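Local coordinates for protein putative sugar isomerase (Parabacteroides distasonis, PDB 3LMZ) that is a putative sugar isomerase with a xylose isomerase-like TIM-barrel fold, whose substrate is not established, at residues A[127-133]-A[157-163]. Numbering follows the deposited sequence.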
ATOM      1  N   PHE A 127      18.760 -14.154 -26.517  1.00 13.78           N
ATOM      2  CA  PHE A 127      18.045 -13.822 -25.289  1.00 12.46           C
ATOM      3  C   PHE A 127      18.974 -13.005 -24.358  1.00 13.33           C
ATOM      4  O   PHE A 127      20.207 -13.103 -24.459  1.00 14.93           O
ATOM      5  CB  PHE A 127      17.635 -15.102 -24.492  1.00 13.46           C
ATOM      6  CG  PHE A 127      16.627 -15.983 -25.174  1.00 12.90           C
ATOM      7  CD1 PHE A 127      15.836 -15.553 -26.201  1.00 13.93           C
ATOM      8  CD2 PHE A 127      16.442 -17.281 -24.682  1.00 15.62           C
ATOM      9  CE1 PHE A 127      14.885 -16.396 -26.789  1.00 16.97           C
ATOM     10  CE2 PHE A 127      15.497 -18.111 -25.246  1.00 14.55           C
ATOM     11  CZ  PHE A 127      14.724 -17.676 -26.274  1.00 14.11           C
ATOM     12  N   HIS A 128      18.370 -12.181 -23.510  1.00 12.45           N
ATOM     13  CA  HIS A 128      19.067 -11.584 -22.388  1.00 12.19           C
ATOM     14  C   HIS A 128      18.987 -12.555 -21.209  1.00 11.43           C
ATOM     15  O   HIS A 128      18.044 -13.333 -21.052  1.00 15.29           O
ATOM     16  CB  HIS A 128      18.485 -10.227 -22.050  1.00 13.75           C
ATOM     17  CG  HIS A 128      18.907  -9.122 -22.982  1.00 15.78           C
ATOM     18  ND1 HIS A 128      18.382  -8.998 -24.255  1.00 18.31           N
ATOM     19  CD2 HIS A 128      19.789  -8.109 -22.830  1.00 19.68           C
ATOM     20  CE1 HIS A 128      18.923  -7.938 -24.838  1.00 21.21           C
ATOM     21  NE2 HIS A 128      19.763  -7.370 -23.985  1.00 17.80           N
ATOM     22  N   TYR A 129      20.010 -12.498 -20.364  1.00 12.90           N
ATOM     23  CA  TYR A 129      20.195 -13.364 -19.236  1.00 12.88           C
ATOM     24  C   TYR A 129      20.615 -12.513 -18.033  1.00 15.79           C
ATOM     25  O   TYR A 129      21.646 -11.841 -18.074  1.00 14.74           O
ATOM     26  CB  TYR A 129      21.284 -14.398 -19.533  1.00 14.29           C
ATOM     27  CG  TYR A 129      21.407 -15.507 -18.530  1.00 12.72           C
ATOM     28  CD1 TYR A 129      22.077 -15.293 -17.329  1.00 15.13           C
ATOM     29  CD2 TYR A 129      20.922 -16.786 -18.760  1.00 13.98           C
ATOM     30  CE1 TYR A 129      22.218 -16.306 -16.396  1.00 13.40           C
ATOM     31  CE2 TYR A 129      21.056 -17.794 -17.845  1.00 14.96           C
ATOM     32  CZ  TYR A 129      21.744 -17.569 -16.687  1.00 17.54           C
ATOM     33  OH  TYR A 129      21.880 -18.588 -15.775  1.00 15.94           O
ATOM     34  N   ALA A 130      19.788 -12.510 -16.989  1.00 13.92           N
ATOM     35  CA  ALA A 130      19.952 -11.647 -15.829  1.00 13.75           C
ATOM     36  C   ALA A 130      20.283 -12.519 -14.616  1.00 12.54           C
ATOM     37  O   ALA A 130      19.444 -13.282 -14.187  1.00 14.78           O
ATOM     38  CB  ALA A 130      18.668 -10.844 -15.557  1.00 14.24           C
ATOM     39  N   ILE A 131      21.496 -12.392 -14.098  1.00 13.40           N
ATOM     40  CA  ILE A 131      21.975 -13.181 -12.947  1.00 13.36           C
ATOM     41  C   ILE A 131      21.414 -12.552 -11.644  1.00 13.36           C
ATOM     42  O   ILE A 131      21.617 -11.348 -11.369  1.00 13.59           O
ATOM     43  CB  ILE A 131      23.515 -13.228 -12.871  1.00 13.35           C
ATOM     44  CG1 ILE A 131      24.091 -13.930 -14.101  1.00 13.22           C
ATOM     45  CG2 ILE A 131      23.941 -13.918 -11.560  1.00 14.06           C
ATOM     46  CD1 ILE A 131      25.531 -13.711 -14.355  1.00 13.47           C
ATOM     47  N   HIS A 132      20.719 -13.371 -10.838  1.00 14.17           N
ATOM     48  CA  HIS A 132      20.143 -12.870  -9.565  1.00 12.96           C
ATOM     49  C   HIS A 132      21.190 -12.846  -8.455  1.00 14.57           C
ATOM     50  O   HIS A 132      21.529 -13.886  -7.915  1.00 17.39           O
ATOM     51  CB  HIS A 132      18.903 -13.678  -9.119  1.00 13.35           C
ATOM     52  CG  HIS A 132      18.175 -13.025  -7.992  1.00 13.66           C
ATOM     53  ND1 HIS A 132      17.421 -13.704  -7.064  1.00 18.46           N
ATOM     54  CD2 HIS A 132      18.109 -11.718  -7.629  1.00 15.09           C
ATOM     55  CE1 HIS A 132      16.926 -12.851  -6.181  1.00 17.44           C
ATOM     56  NE2 HIS A 132      17.327 -11.632  -6.490  1.00 16.19           N
ATOM     57  N   LEU A 133      21.580 -11.636  -8.067  1.00 15.60           N
ATOM     58  CA  LEU A 133      22.534 -11.453  -6.959  1.00 14.07           C
ATOM     59  C   LEU A 133      21.811 -11.713  -5.651  1.00 16.07           C
ATOM     60  O   LEU A 133      20.623 -11.509  -5.540  1.00 15.27           O
ATOM     61  CB  LEU A 133      23.194 -10.088  -7.038  1.00 13.82           C
ATOM     62  CG  LEU A 133      22.307  -8.870  -6.758  1.00 16.05           C
ATOM     63  CD1 LEU A 133      22.277  -8.513  -5.240  1.00 16.66           C
ATOM     64  CD2 LEU A 133      22.661  -7.588  -7.584  1.00 17.38           C
ATOM     65  N   ARG A 157      24.541  -9.283 -23.745  1.00 11.74           N
ATOM     66  CA  ARG A 157      23.252  -9.769 -23.302  1.00 13.40           C
ATOM     67  C   ARG A 157      23.221 -10.491 -21.936  1.00 12.71           C
ATOM     68  O   ARG A 157      22.167 -10.887 -21.481  1.00 15.31           O
ATOM     69  CB  ARG A 157      22.643 -10.631 -24.404  1.00 14.97           C
ATOM     70  CG  ARG A 157      22.231  -9.864 -25.653  1.00 15.86           C
ATOM     71  CD  ARG A 157      21.993 -10.772 -26.826  1.00 15.09           C
ATOM     72  NE  ARG A 157      23.245 -11.382 -27.285  1.00 14.90           N
ATOM     73  CZ  ARG A 157      23.410 -12.003 -28.441  1.00 14.77           C
ATOM     74  NH1 ARG A 157      22.417 -12.114 -29.328  1.00 14.14           N
ATOM     75  NH2 ARG A 157      24.615 -12.485 -28.777  1.00 15.58           N
ATOM     76  N   ILE A 158      24.392 -10.639 -21.307  1.00 13.18           N
ATOM     77  CA  ILE A 158      24.519 -11.199 -19.993  1.00 13.81           C
ATOM     78  C   ILE A 158      24.714 -10.074 -18.979  1.00 13.05           C
ATOM     79  O   ILE A 158      25.571  -9.231 -19.103  1.00 14.35           O
ATOM     80  CB  ILE A 158      25.675 -12.171 -19.870  1.00 12.96           C
ATOM     81  CG1 ILE A 158      25.609 -13.271 -20.932  1.00 16.04           C
ATOM     82  CG2 ILE A 158      25.643 -12.755 -18.477  1.00 15.00           C
ATOM     83  CD1 ILE A 158      26.854 -14.205 -20.990  1.00 18.17           C
ATOM     84  N   GLY A 159      23.835 -10.036 -17.984  1.00 13.04           N
ATOM     85  CA  GLY A 159      23.927  -9.039 -16.920  1.00 14.58           C
ATOM     86  C   GLY A 159      23.355  -9.547 -15.609  1.00 12.13           C
ATOM     87  O   GLY A 159      23.450 -10.718 -15.287  1.00 13.98           O
HETATM   88  N   MSE A 160      22.685  -8.632 -14.936  1.00 13.32           N
HETATM   89  CA  MSE A 160      22.157  -8.845 -13.586  1.00 14.47           C
HETATM   90  C   MSE A 160      20.675  -8.553 -13.480  1.00 12.59           C
HETATM   91  O   MSE A 160      20.104  -7.745 -14.220  1.00 14.47           O
HETATM   92  CB  MSE A 160      22.907  -7.991 -12.529  1.00 12.26           C
HETATM   93  CG  MSE A 160      22.628  -6.485 -12.584  1.00 12.92           C
HETATM   94 SE   MSE A 160      23.764  -5.557 -11.354  0.75 16.04          SE
HETATM   95  CE  MSE A 160      25.379  -5.703 -12.367  1.00 13.93           C
ATOM     96  N   CYS A 161      20.067  -9.288 -12.523  1.00 12.83           N
ATOM     97  CA  CYS A 161      18.794  -8.959 -11.870  1.00 12.45           C
ATOM     98  C   CYS A 161      19.248  -8.224 -10.612  1.00 14.29           C
ATOM     99  O   CYS A 161      19.773  -8.820  -9.641  1.00 14.80           O
ATOM    100  CB  CYS A 161      17.969 -10.232 -11.554  1.00 12.23           C
ATOM    101  SG  CYS A 161      16.575  -9.737 -10.561  1.00 17.06           S
ATOM    102  N   LEU A 162      19.136  -6.898 -10.706  1.00 14.31           N
ATOM    103  CA  LEU A 162      19.599  -6.033  -9.617  1.00 14.04           C
ATOM    104  C   LEU A 162      18.592  -6.188  -8.498  1.00 13.17           C
ATOM    105  O   LEU A 162      17.478  -5.675  -8.558  1.00 14.33           O
ATOM    106  CB  LEU A 162      19.728  -4.560 -10.004  1.00 17.78           C
ATOM    107  CG  LEU A 162      20.023  -3.596  -8.866  1.00 16.56           C
ATOM    108  CD1 LEU A 162      21.314  -3.914  -8.189  1.00 18.27           C
ATOM    109  CD2 LEU A 162      19.969  -2.196  -9.411  1.00 18.78           C
ATOM    110  N   ASP A 163      19.016  -6.834  -7.421  1.00 12.11           N
ATOM    111  CA  ASP A 163      18.161  -7.023  -6.234  1.00 13.71           C
ATOM    112  C   ASP A 163      18.589  -5.930  -5.252  1.00 13.98           C
ATOM    113  O   ASP A 163      19.646  -5.976  -4.624  1.00 13.03           O
ATOM    114  CB  ASP A 163      18.353  -8.431  -5.668  1.00 15.69           C
ATOM    115  CG  ASP A 163      17.383  -8.753  -4.523  1.00 17.35           C
ATOM    116  OD1 ASP A 163      17.290  -7.888  -3.607  1.00 15.28           O
ATOM    117  OD2 ASP A 163      16.727  -9.846  -4.645  1.00 16.20           O
TER
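H132 NE2 donates to D163 OD2 at 2.6 Å, at the C-terminal ends of two neighbouring parallel barrel strands, and OD2 lies in the plane of the ring. Ring and carboxylate are nearly coplanar, 21° apart, and OD2 offers its anti lone pair. The H132 ring leaves anti to its own backbone N (chi1 -169°), which carries NE2 across to D163. C161 SG approaches the same ring obliquely, 3.9 Å from H132 CD2.

Four backbone bonds join the strands: Y129 N to R157 O, G159 N to Y129 O, I131 N to G159 O and C161 N to I131 O. A130 CB meets C161 CB on the face that also carries H132. On the other face I131 CD1 reaches I158 CG2 at 4.2 Å, near helix 144-151, which links the strands in a beta-alpha-beta crossover. At the opposite end R157 CG sits over the face of the H128 ring, 3.9 Å from its centroid, a CH-pi contact. The R157 guanidinium turns to D155 and D126.

D163 OD1 caps H166 N. With an alanine at H132 the ring N-H to D163 is gone, and the carboxylate, left with K191 and H166 N, is likely to be freer to turn. OD2 is shared by H132 NE2 and K191, which probably fixes the ring with ND1 bonded to a citrate, probably from crystallisation, at the strand ends where TIM-barrel enzymes carry their active sites.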